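Local coordinates for dephospho-CoA kinase (Campylobacter jejuni subsp. jejuni serotype O:2, PDB 4ZO4), which probably catalyses the ATP-dependent phosphorylation of the 3'-hydroxyl of dephospho-coenzyme A, the last step of coenzyme A biosynthesis, at residues Lys145-Arg150 with Lys159-Ser164; Leu48-Ile53 with Lys67-Lys72; Ile87-Thr92 with Phe121-Ala126. All coordinates share one frame; numbering follows the deposited sequence.

Interaction 1: residues Lys145-Arg150 with Lys159-Ser164; sequences KRIMQR and KARLDS
The guanidinium of Arg-161, the one flat group on the side chains that meet here, does not touch Ile-147; the methylene stem of Arg-161 does, with Arg-161 CD 4.3 Å from Ile-147 CG2, and neither face of the guanidinium carries a side chain from 145-150. Its polar end is spoken for elsewhere, since NH1 makes a salt bridge with Asp-151, the residue right after that segment. Ile-147 works with two branches. CG2, anti to the backbone N, goes to the arginine stem, while CG1 stands beside that N (chi1 -66°) and carries CD1 over to Leu-162. There CD1 meets Leu-162 CD1 at 4.0 Å and Leu-162 CB at 4.1 Å, the two side chains crossing at about a right angle. No hydrogen bond joins 145-150 to 159-164, so the contact between these segments is apolar; the Arg-161 to Asp-151 salt bridge adds a polar link between the helices. Ser-164 OG bonds back to Arg-161 O at 2.6 Å, from 35° above the carbonyl plane.

Outside the pair, Leu-153 packs on Ile-147 and Leu-142 on Leu-162, and Leu-162 also touches its counterpart Leu-162 of the third subunit. Ala-160 and Asp-163 meet Ile-87 of the second subunit. The two helices, 144-151 and 155-172, form a helical hairpin inserted in the chain between strands 132-136 and 177-179, which are neighbours in the parallel sheet. That position is consistent with the lid of a P-loop kinase, and the Arg-161 side chain is about 11 Å from that of Ala-15 in the predicted ATP site next to strand 7-12.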
loop_
_atom_site.group_PDB
_atom_site.type_symbol
_atom_site.label_atom_id
_atom_site.label_comp_id
_atom_site.label_asym_id
_atom_site.label_seq_id
_atom_site.Cartn_x
_atom_site.Cartn_y
_atom_site.Cartn_z
ATOM N N LYS A 145 5.104 9.852 23.943
ATOM C CA LYS A 145 5.633 9.522 25.274
ATOM C C LYS A 145 4.509 9.508 26.306
ATOM O O LYS A 145 4.474 8.664 27.206
ATOM C CB LYS A 145 6.717 10.521 25.736
ATOM C CG LYS A 145 7.596 11.175 24.661
ATOM C CD LYS A 145 8.585 10.204 24.024
ATOM C CE LYS A 145 9.770 10.940 23.421
ATOM N NZ LYS A 145 11.032 10.178 23.620
ATOM N N ARG A 146 3.586 10.447 26.160
ATOM C CA ARG A 146 2.436 10.497 27.022
ATOM C C ARG A 146 1.491 9.312 26.805
ATOM O O ARG A 146 0.671 9.024 27.657
ATOM C CB ARG A 146 1.703 11.837 26.858
ATOM C CG ARG A 146 2.462 13.070 27.390
ATOM C CD ARG A 146 2.730 13.019 28.896
ATOM N NE ARG A 146 2.485 14.295 29.577
ATOM C CZ ARG A 146 1.296 14.708 30.048
ATOM N NH1 ARG A 146 0.199 13.965 29.902
ATOM N NH2 ARG A 146 1.195 15.886 30.662
ATOM N N ILE A 147 1.590 8.626 25.673
ATOM C CA ILE A 147 0.778 7.429 25.443
ATOM C C ILE A 147 1.383 6.185 26.111
ATOM O O ILE A 147 0.653 5.306 26.582
ATOM C CB ILE A 147 0.571 7.168 23.936
ATOM C CG1 ILE A 147 -0.265 8.293 23.300
ATOM C CG2 ILE A 147 -0.118 5.824 23.717
ATOM C CD1 ILE A 147 -0.322 8.251 21.782
HETATM N N MSE A 148 2.707 6.096 26.136
HETATM C CA MSE A 148 3.406 4.966 26.780
HETATM C C MSE A 148 3.191 5.009 28.272
HETATM O O MSE A 148 2.863 3.994 28.853
HETATM C CB MSE A 148 4.911 4.930 26.458
HETATM C CG MSE A 148 5.144 4.506 25.017
HETATM SE SE MSE A 148 6.930 5.043 24.393
HETATM C CE MSE A 148 7.964 3.659 25.327
ATOM N N GLN A 149 3.370 6.181 28.889
ATOM C CA GLN A 149 3.053 6.394 30.323
ATOM C C GLN A 149 1.610 6.019 30.668
ATOM O O GLN A 149 1.365 5.003 31.302
ATOM C CB GLN A 149 3.234 7.867 30.733
ATOM C CG GLN A 149 4.647 8.430 30.654
ATOM C CD GLN A 149 4.692 9.953 30.829
ATOM O OE1 GLN A 149 3.659 10.619 31.004
ATOM N NE2 GLN A 149 5.900 10.511 30.773
ATOM N N ARG A 150 0.670 6.854 30.230
ATOM C CA ARG A 150 -0.744 6.730 30.570
ATOM C C ARG A 150 -1.289 5.347 30.235
ATOM O O ARG A 150 -1.907 4.699 31.077
ATOM C CB ARG A 150 -1.544 7.810 29.819
ATOM C CG ARG A 150 -3.059 7.654 29.852
ATOM C CD ARG A 150 -3.709 8.409 30.992
ATOM N NE ARG A 150 -5.038 7.868 31.287
ATOM C CZ ARG A 150 -6.141 8.082 30.562
ATOM N NH1 ARG A 150 -7.296 7.537 30.945
ATOM N NH2 ARG A 150 -6.108 8.827 29.457
ATOM N N LYS A 159 2.981 3.453 18.819
ATOM C CA LYS A 159 3.082 3.937 17.444
ATOM C C LYS A 159 1.770 3.689 16.754
ATOM O O LYS A 159 1.229 4.568 16.093
ATOM C CB LYS A 159 4.177 3.177 16.731
ATOM C CG LYS A 159 4.602 3.780 15.417
ATOM C CD LYS A 159 5.077 2.698 14.468
ATOM C CE LYS A 159 5.468 3.302 13.135
ATOM N NZ LYS A 159 4.764 2.604 12.027
ATOM N N ALA A 160 1.247 2.480 16.929
ATOM C CA ALA A 160 -0.016 2.075 16.315
ATOM C C ALA A 160 -1.166 2.976 16.752
ATOM O O ALA A 160 -1.968 3.481 15.939
ATOM C CB ALA A 160 -0.318 0.656 16.713
ATOM N N ARG A 161 -1.242 3.170 18.062
ATOM C CA ARG A 161 -2.280 3.927 18.609
ATOM C C ARG A 161 -2.206 5.351 18.095
ATOM O O ARG A 161 -3.213 5.931 17.690
ATOM C CB ARG A 161 -2.184 3.893 20.135
ATOM C CG ARG A 161 -3.520 4.237 20.754
ATOM C CD ARG A 161 -3.591 3.856 22.195
ATOM N NE ARG A 161 -4.913 3.342 22.536
ATOM C CZ ARG A 161 -5.362 3.249 23.783
ATOM N NH1 ARG A 161 -4.607 3.654 24.802
ATOM N NH2 ARG A 161 -6.578 2.766 24.013
ATOM N N LEU A 162 -1.007 5.919 18.138
ATOM C CA LEU A 162 -0.771 7.294 17.671
ATOM C C LEU A 162 -1.106 7.485 16.196
ATOM O O LEU A 162 -1.675 8.521 15.779
ATOM C CB LEU A 162 0.712 7.687 17.879
ATOM C CG LEU A 162 1.078 9.148 17.592
ATOM C CD1 LEU A 162 0.053 10.080 18.201
ATOM C CD2 LEU A 162 2.391 9.517 18.205
ATOM N N ASP A 163 -0.709 6.522 15.379
ATOM C CA ASP A 163 -0.977 6.647 13.953
ATOM C C ASP A 163 -2.467 6.669 13.674
ATOM O O ASP A 163 -2.927 7.382 12.801
ATOM C CB ASP A 163 -0.333 5.495 13.207
ATOM C CG ASP A 163 1.170 5.667 13.041
ATOM O OD1 ASP A 163 1.686 6.822 12.985
ATOM O OD2 ASP A 163 1.836 4.619 12.968
ATOM N N SER A 164 -3.223 5.858 14.391
ATOM C CA SER A 164 -4.629 5.759 14.116
ATOM C C SER A 164 -5.290 7.049 14.531
ATOM O O SER A 164 -6.076 7.609 13.776
ATOM C CB SER A 164 -5.242 4.578 14.834
ATOM O OG SER A 164 -4.945 4.654 16.198
#

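Interaction 2: residues Leu48-Ile53 with Lys67-Lys72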
loop_
_atom_site.group_PDB
_atom_site.type_symbol
_atom_site.label_atom_id
_atom_site.label_comp_id
_atom_site.label_asym_id
_atom_site.label_seq_id
_atom_site.Cartn_x
_atom_site.Cartn_y
_atom_site.Cartn_z
ATOM N N LEU A 48 -22.007 -19.810 -0.462
ATOM C CA LEU A 48 -21.511 -20.828 -1.394
ATOM C C LEU A 48 -20.432 -20.288 -2.336
ATOM O O LEU A 48 -19.412 -20.953 -2.544
ATOM C CB LEU A 48 -22.636 -21.481 -2.208
ATOM C CG LEU A 48 -23.507 -22.471 -1.427
ATOM C CD1 LEU A 48 -24.532 -23.132 -2.342
ATOM C CD2 LEU A 48 -22.659 -23.518 -0.717
ATOM N N GLU A 49 -20.630 -19.110 -2.911
ATOM C CA GLU A 49 -19.625 -18.631 -3.857
ATOM C C GLU A 49 -18.278 -18.424 -3.166
ATOM O O GLU A 49 -17.246 -18.810 -3.688
ATOM C CB GLU A 49 -20.083 -17.402 -4.651
ATOM C CG GLU A 49 -20.671 -17.781 -6.013
ATOM C CD GLU A 49 -19.681 -18.583 -6.918
ATOM O OE1 GLU A 49 -20.123 -19.517 -7.667
ATOM O OE2 GLU A 49 -18.452 -18.286 -6.872
ATOM N N LEU A 50 -18.309 -17.882 -1.958
ATOM C CA LEU A 50 -17.096 -17.651 -1.170
ATOM C C LEU A 50 -16.346 -18.967 -0.852
ATOM O O LEU A 50 -15.116 -19.053 -0.941
ATOM C CB LEU A 50 -17.447 -16.890 0.121
ATOM C CG LEU A 50 -17.836 -15.400 0.012
ATOM C CD1 LEU A 50 -18.629 -14.931 1.228
ATOM C CD2 LEU A 50 -16.587 -14.530 -0.135
ATOM N N GLU A 51 -17.072 -20.004 -0.492
ATOM C CA GLU A 51 -16.435 -21.308 -0.320
ATOM C C GLU A 51 -15.609 -21.680 -1.556
ATOM O O GLU A 51 -14.443 -22.033 -1.390
ATOM C CB GLU A 51 -17.452 -22.391 -0.034
ATOM C CG GLU A 51 -16.853 -23.673 0.529
ATOM C CD GLU A 51 -16.355 -24.664 -0.523
ATOM O OE1 GLU A 51 -15.461 -25.475 -0.155
ATOM O OE2 GLU A 51 -16.840 -24.637 -1.695
ATOM N N LYS A 52 -16.188 -21.605 -2.770
ATOM C CA LYS A 52 -15.437 -21.928 -4.038
ATOM C C LYS A 52 -14.154 -21.107 -4.167
ATOM O O LYS A 52 -13.076 -21.629 -4.247
ATOM C CB LYS A 52 -16.288 -21.668 -5.293
ATOM C CG LYS A 52 -17.210 -22.804 -5.711
ATOM C CD LYS A 52 -18.571 -22.283 -6.168
ATOM C CE LYS A 52 -19.531 -23.431 -6.451
ATOM N NZ LYS A 52 -20.975 -23.041 -6.583
ATOM N N ILE A 53 -14.308 -19.800 -4.135
ATOM C CA ILE A 53 -13.234 -18.839 -4.309
ATOM C C ILE A 53 -12.146 -19.049 -3.268
ATOM O O ILE A 53 -10.995 -19.050 -3.609
ATOM C CB ILE A 53 -13.825 -17.402 -4.187
ATOM C CG1 ILE A 53 -14.943 -17.175 -5.236
ATOM C CG2 ILE A 53 -12.746 -16.340 -4.350
ATOM C CD1 ILE A 53 -15.695 -15.876 -5.072
ATOM N N LYS A 67 -25.087 -23.394 4.813
ATOM C CA LYS A 67 -24.719 -22.273 3.975
ATOM C C LYS A 67 -24.429 -21.027 4.819
ATOM O O LYS A 67 -24.954 -19.938 4.569
ATOM C CB LYS A 67 -25.784 -22.044 2.892
ATOM C CG LYS A 67 -25.677 -23.077 1.771
ATOM C CD LYS A 67 -26.822 -23.024 0.768
ATOM C CE LYS A 67 -27.908 -24.055 1.068
ATOM N NZ LYS A 67 -28.866 -24.202 -0.068
ATOM N N LYS A 68 -23.586 -21.220 5.830
ATOM C CA LYS A 68 -23.089 -20.128 6.652
ATOM C C LYS A 68 -21.564 -20.118 6.547
ATOM O O LYS A 68 -20.964 -21.169 6.341
ATOM C CB LYS A 68 -23.542 -20.310 8.108
ATOM C CG LYS A 68 -24.583 -19.310 8.573
ATOM C CD LYS A 68 -25.008 -19.561 10.018
ATOM C CE LYS A 68 -25.208 -18.250 10.793
ATOM N NZ LYS A 68 -26.293 -18.393 11.823
ATOM N N ILE A 69 -20.956 -18.937 6.676
ATOM C CA ILE A 69 -19.499 -18.770 6.512
ATOM C C ILE A 69 -18.831 -18.760 7.887
ATOM O O ILE A 69 -19.229 -18.001 8.780
ATOM C CB ILE A 69 -19.145 -17.464 5.735
ATOM C CG1 ILE A 69 -19.108 -17.711 4.228
ATOM C CG2 ILE A 69 -17.812 -16.870 6.169
ATOM C CD1 ILE A 69 -17.799 -18.271 3.716
ATOM N N ASP A 70 -17.814 -19.600 8.046
ATOM C CA ASP A 70 -16.978 -19.558 9.229
ATOM C C ASP A 70 -16.115 -18.307 9.097
ATOM O O ASP A 70 -15.151 -18.293 8.331
ATOM C CB ASP A 70 -16.115 -20.814 9.322
ATOM C CG ASP A 70 -15.722 -21.172 10.762
ATOM O OD1 ASP A 70 -15.630 -20.274 11.633
ATOM O OD2 ASP A 70 -15.487 -22.378 11.015
ATOM N N ARG A 71 -16.499 -17.252 9.820
ATOM C CA ARG A 71 -15.842 -15.944 9.733
ATOM C C ARG A 71 -14.468 -15.927 10.401
ATOM O O ARG A 71 -13.634 -15.070 10.097
ATOM C CB ARG A 71 -16.747 -14.836 10.325
ATOM C CG ARG A 71 -17.661 -14.150 9.304
ATOM C CD ARG A 71 -19.056 -13.826 9.833
ATOM N NE ARG A 71 -19.069 -12.695 10.764
ATOM C CZ ARG A 71 -19.428 -12.743 12.053
ATOM N NH1 ARG A 71 -19.818 -13.879 12.635
ATOM N NH2 ARG A 71 -19.409 -11.628 12.777
ATOM N N LYS A 72 -14.231 -16.867 11.311
ATOM C CA LYS A 72 -12.925 -16.978 11.963
ATOM C C LYS A 72 -11.875 -17.451 10.958
ATOM O O LYS A 72 -10.835 -16.829 10.781
ATOM C CB LYS A 72 -12.995 -17.945 13.152
ATOM C CG LYS A 72 -11.810 -17.834 14.110
ATOM C CD LYS A 72 -11.988 -18.685 15.364
ATOM C CE LYS A 72 -10.668 -18.842 16.116
ATOM N NZ LYS A 72 -10.766 -19.768 17.283
#
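Leu-48 lies against the aliphatic part of Lys-67, and two residues further along, Leu-50 meets Ile-69. In the first pair Lys-67 CG is 3.9 Å from both Leu-48 CG and Leu-48 CD2, and Lys-67 CD is 3.9 Å from Leu-48 CD1. The lysine chain bends just there (chi3 -97°), so its far end turns off and NZ ends up 5.0 Å from Leu-48 CD1. In the second pair Ile-69 CD1 sits 3.9 Å from Leu-50 CB, with Ile-69 CG1 4.1 Å from Leu-50 CD1, the side chains roughly perpendicular.

The next shell holds these groups in place. Leu-50 also packs on Leu-43 of helix 35-45 and on Leu-88 and Phe-91 of helix 82-109, whereas Leu-48 touches Leu-63. A backbone hydrogen bond between Asp-70 and Leu-62 ties down the connecting chain, and Asp-70 takes the N-cap position of helix 71-80.

The join thus fastens helix 47-54 to the lead-in of helix 71-80 without a hydrogen bond between the two segments. Its inner pair is buried hydrocarbon; its outer pair lets a lysine lend methylenes to a leucine while probably keeping its ammonium group hydrated at the surface.

Interaction 3: residues Ile87-Thr92 with Phe121-Ala126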
loop_
_atom_site.group_PDB
_atom_site.type_symbol
_atom_site.label_atom_id
_atom_site.label_comp_id
_atom_site.label_asym_id
_atom_site.label_seq_id
_atom_site.Cartn_x
_atom_site.Cartn_y
_atom_site.Cartn_z
ATOM N N ILE A 87 -8.972 -10.350 -3.040
ATOM C CA ILE A 87 -10.148 -10.922 -3.669
ATOM C C ILE A 87 -11.376 -10.605 -2.820
ATOM O O ILE A 87 -12.415 -10.181 -3.353
ATOM C CB ILE A 87 -9.973 -12.421 -3.939
ATOM C CG1 ILE A 87 -8.934 -12.641 -5.043
ATOM C CG2 ILE A 87 -11.244 -13.037 -4.473
ATOM C CD1 ILE A 87 -8.548 -14.093 -5.204
ATOM N N LEU A 88 -11.256 -10.761 -1.500
ATOM C CA LEU A 88 -12.376 -10.486 -0.632
ATOM C C LEU A 88 -12.843 -9.019 -0.759
ATOM O O LEU A 88 -14.036 -8.736 -0.972
ATOM C CB LEU A 88 -12.031 -10.795 0.808
ATOM C CG LEU A 88 -13.319 -10.877 1.641
ATOM C CD1 LEU A 88 -14.214 -12.014 1.161
ATOM C CD2 LEU A 88 -12.963 -11.039 3.115
ATOM N N GLU A 89 -11.896 -8.095 -0.663
ATOM C CA GLU A 89 -12.212 -6.689 -0.850
ATOM C C GLU A 89 -12.981 -6.473 -2.151
ATOM O O GLU A 89 -14.032 -5.862 -2.128
ATOM C CB GLU A 89 -10.952 -5.825 -0.838
ATOM C CG GLU A 89 -10.276 -5.715 0.531
ATOM C CD GLU A 89 -8.804 -5.262 0.457
ATOM O OE1 GLU A 89 -8.268 -5.049 -0.673
ATOM O OE2 GLU A 89 -8.153 -5.141 1.530
ATOM N N ASN A 90 -12.498 -7.000 -3.272
ATOM C CA ASN A 90 -13.144 -6.743 -4.547
ATOM C C ASN A 90 -14.434 -7.521 -4.661
ATOM O O ASN A 90 -15.397 -7.114 -5.320
ATOM C CB ASN A 90 -12.214 -7.083 -5.695
ATOM C CG ASN A 90 -12.900 -6.982 -7.034
ATOM O OD1 ASN A 90 -13.097 -5.894 -7.554
ATOM N ND2 ASN A 90 -13.272 -8.120 -7.596
ATOM N N PHE A 91 -14.491 -8.643 -3.982
ATOM C CA PHE A 91 -15.752 -9.378 -3.927
ATOM C C PHE A 91 -16.866 -8.628 -3.226
ATOM O O PHE A 91 -17.991 -8.668 -3.695
ATOM C CB PHE A 91 -15.554 -10.700 -3.219
ATOM C CG PHE A 91 -16.694 -11.644 -3.391
ATOM C CD1 PHE A 91 -16.890 -12.313 -4.586
ATOM C CD2 PHE A 91 -17.548 -11.895 -2.345
ATOM C CE1 PHE A 91 -17.948 -13.216 -4.729
ATOM C CE2 PHE A 91 -18.603 -12.774 -2.467
ATOM C CZ PHE A 91 -18.795 -13.451 -3.652
ATOM N N THR A 92 -16.554 -7.988 -2.090
ATOM C CA THR A 92 -17.571 -7.494 -1.159
ATOM C C THR A 92 -17.951 -6.044 -1.417
ATOM O O THR A 92 -19.100 -5.675 -1.335
ATOM C CB THR A 92 -17.071 -7.565 0.293
ATOM O OG1 THR A 92 -15.787 -6.950 0.394
ATOM C CG2 THR A 92 -16.948 -8.985 0.752
ATOM N N PHE A 121 -13.461 4.290 9.027
ATOM C CA PHE A 121 -12.653 3.977 7.825
ATOM C C PHE A 121 -13.256 2.864 6.964
ATOM O O PHE A 121 -12.580 1.948 6.561
ATOM C CB PHE A 121 -11.207 3.657 8.211
ATOM C CG PHE A 121 -10.507 4.785 8.905
ATOM C CD1 PHE A 121 -10.594 4.925 10.286
ATOM C CD2 PHE A 121 -9.758 5.704 8.178
ATOM C CE1 PHE A 121 -9.958 5.962 10.928
ATOM C CE2 PHE A 121 -9.125 6.744 8.813
ATOM C CZ PHE A 121 -9.230 6.878 10.193
ATOM N N PHE A 122 -14.536 2.981 6.649
ATOM C CA PHE A 122 -15.275 1.943 5.953
ATOM C C PHE A 122 -14.919 2.078 4.529
ATOM O O PHE A 122 -14.674 3.171 4.066
ATOM C CB PHE A 122 -16.773 2.180 6.086
ATOM C CG PHE A 122 -17.621 0.950 5.940
ATOM C CD1 PHE A 122 -18.619 0.907 5.003
ATOM C CD2 PHE A 122 -17.449 -0.138 6.787
ATOM C CE1 PHE A 122 -19.431 -0.199 4.899
ATOM C CE2 PHE A 122 -18.245 -1.263 6.678
ATOM C CZ PHE A 122 -19.237 -1.290 5.730
ATOM N N GLU A 123 -14.974 0.963 3.818
ATOM C CA GLU A 123 -14.299 0.820 2.559
ATOM C C GLU A 123 -15.157 1.005 1.317
ATOM O O GLU A 123 -14.736 1.662 0.358
ATOM C CB GLU A 123 -13.661 -0.567 2.508
ATOM C CG GLU A 123 -12.363 -0.687 3.282
ATOM C CD GLU A 123 -11.629 -1.997 3.021
ATOM O OE1 GLU A 123 -12.202 -2.919 2.387
ATOM O OE2 GLU A 123 -10.468 -2.113 3.457
ATOM N N SER A 124 -16.339 0.414 1.309
ATOM C CA SER A 124 -16.975 0.058 0.028
ATOM C C SER A 124 -17.419 1.193 -0.919
ATOM O O SER A 124 -18.157 0.952 -1.873
ATOM C CB SER A 124 -18.114 -0.914 0.287
ATOM O OG SER A 124 -17.569 -2.115 0.811
ATOM N N GLY A 125 -16.937 2.409 -0.683
ATOM C CA GLY A 125 -17.171 3.527 -1.583
ATOM C C GLY A 125 -16.915 4.830 -0.859
ATOM O O GLY A 125 -16.595 4.831 0.341
ATOM N N ALA A 126 -17.042 5.934 -1.595
ATOM C CA ALA A 126 -16.923 7.280 -1.030
ATOM C C ALA A 126 -18.321 7.807 -0.714
ATOM O O ALA A 126 -19.012 8.342 -1.587
ATOM C CB ALA A 126 -16.201 8.202 -1.999
#
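Glu-89 and Glu-123 approach each other with matching first torsions, chi1 -70° and -79°, which set each CG beside its own backbone N and anti to the carbonyl carbon; beyond CG both chains run extended, and Glu-123 brings its carboxylate up to the stem of Glu-89, the two crossing at a slant. In this P-loop kinase fold, the loop after strand 114-117 of the parallel sheet meets the long helix 82-109 here, where that helix also packs on helices 35-45 and 47-54.

The touch itself is slight. Glu-123 OE1 comes to 3.9 Å from Glu-89 CG, an oxygen against a methylene. The carboxylate planes are turned 78° apart, with Glu-89 OE2 and Glu-123 OE2 at 4.3 Å, and no hydrogen bond links the segments. Two like charges this close would cost energy on their own, but Lys-85 of the second subunit makes salt bridges to OE2 of both glutamates and probably offsets this repulsion. Glu-123 OE1 has a further partner, His-93 NE2, on the residue that follows Thr-92 in the same helix; this pins the carboxylate of Glu-123 at both oxygens.

Next to the glutamates, Ser-124 OG lies 4.4 Å from Thr-92 O, too far for a bond, and pairs instead with Asn-80 ND2 of the second subunit. The contact is therefore completed by the neighbouring copy, which reaches both the helix and the connection. Thr-92 also closes back on its own turn, where Leu-88 O accepts two bonds from it: one from OG1 at 2.8 Å, arriving from above the carbonyl plane, and one from the backbone N at 2.9 Å.

In the fold
Interactions 2 and 3 adjoin, their centres 17 Å apart: Leu-50 CD2 lies 3.5 Å from Phe-91 CE2 and Ile-53 CD1 3.5 Å from Phe-91 CE1. Interaction 1 is centred 28 Å from interaction 3, though their nearest atoms are about 5 Å apart, and 37 Å from interaction 2, with nearest atoms about 21 Å apart. Across the assembly they do meet: Arg-161 of the second subunit donates through NH2 to Ile-53 O, joining interactions 1 and 2, and Ile-87 of the second subunit packs on 159-164, joining interactions 1 and 3. Interaction 1 comes within about 11 Å of the predicted ATP site (Arg-161 to Ala-15 side chains) without touching; the others lie away from it.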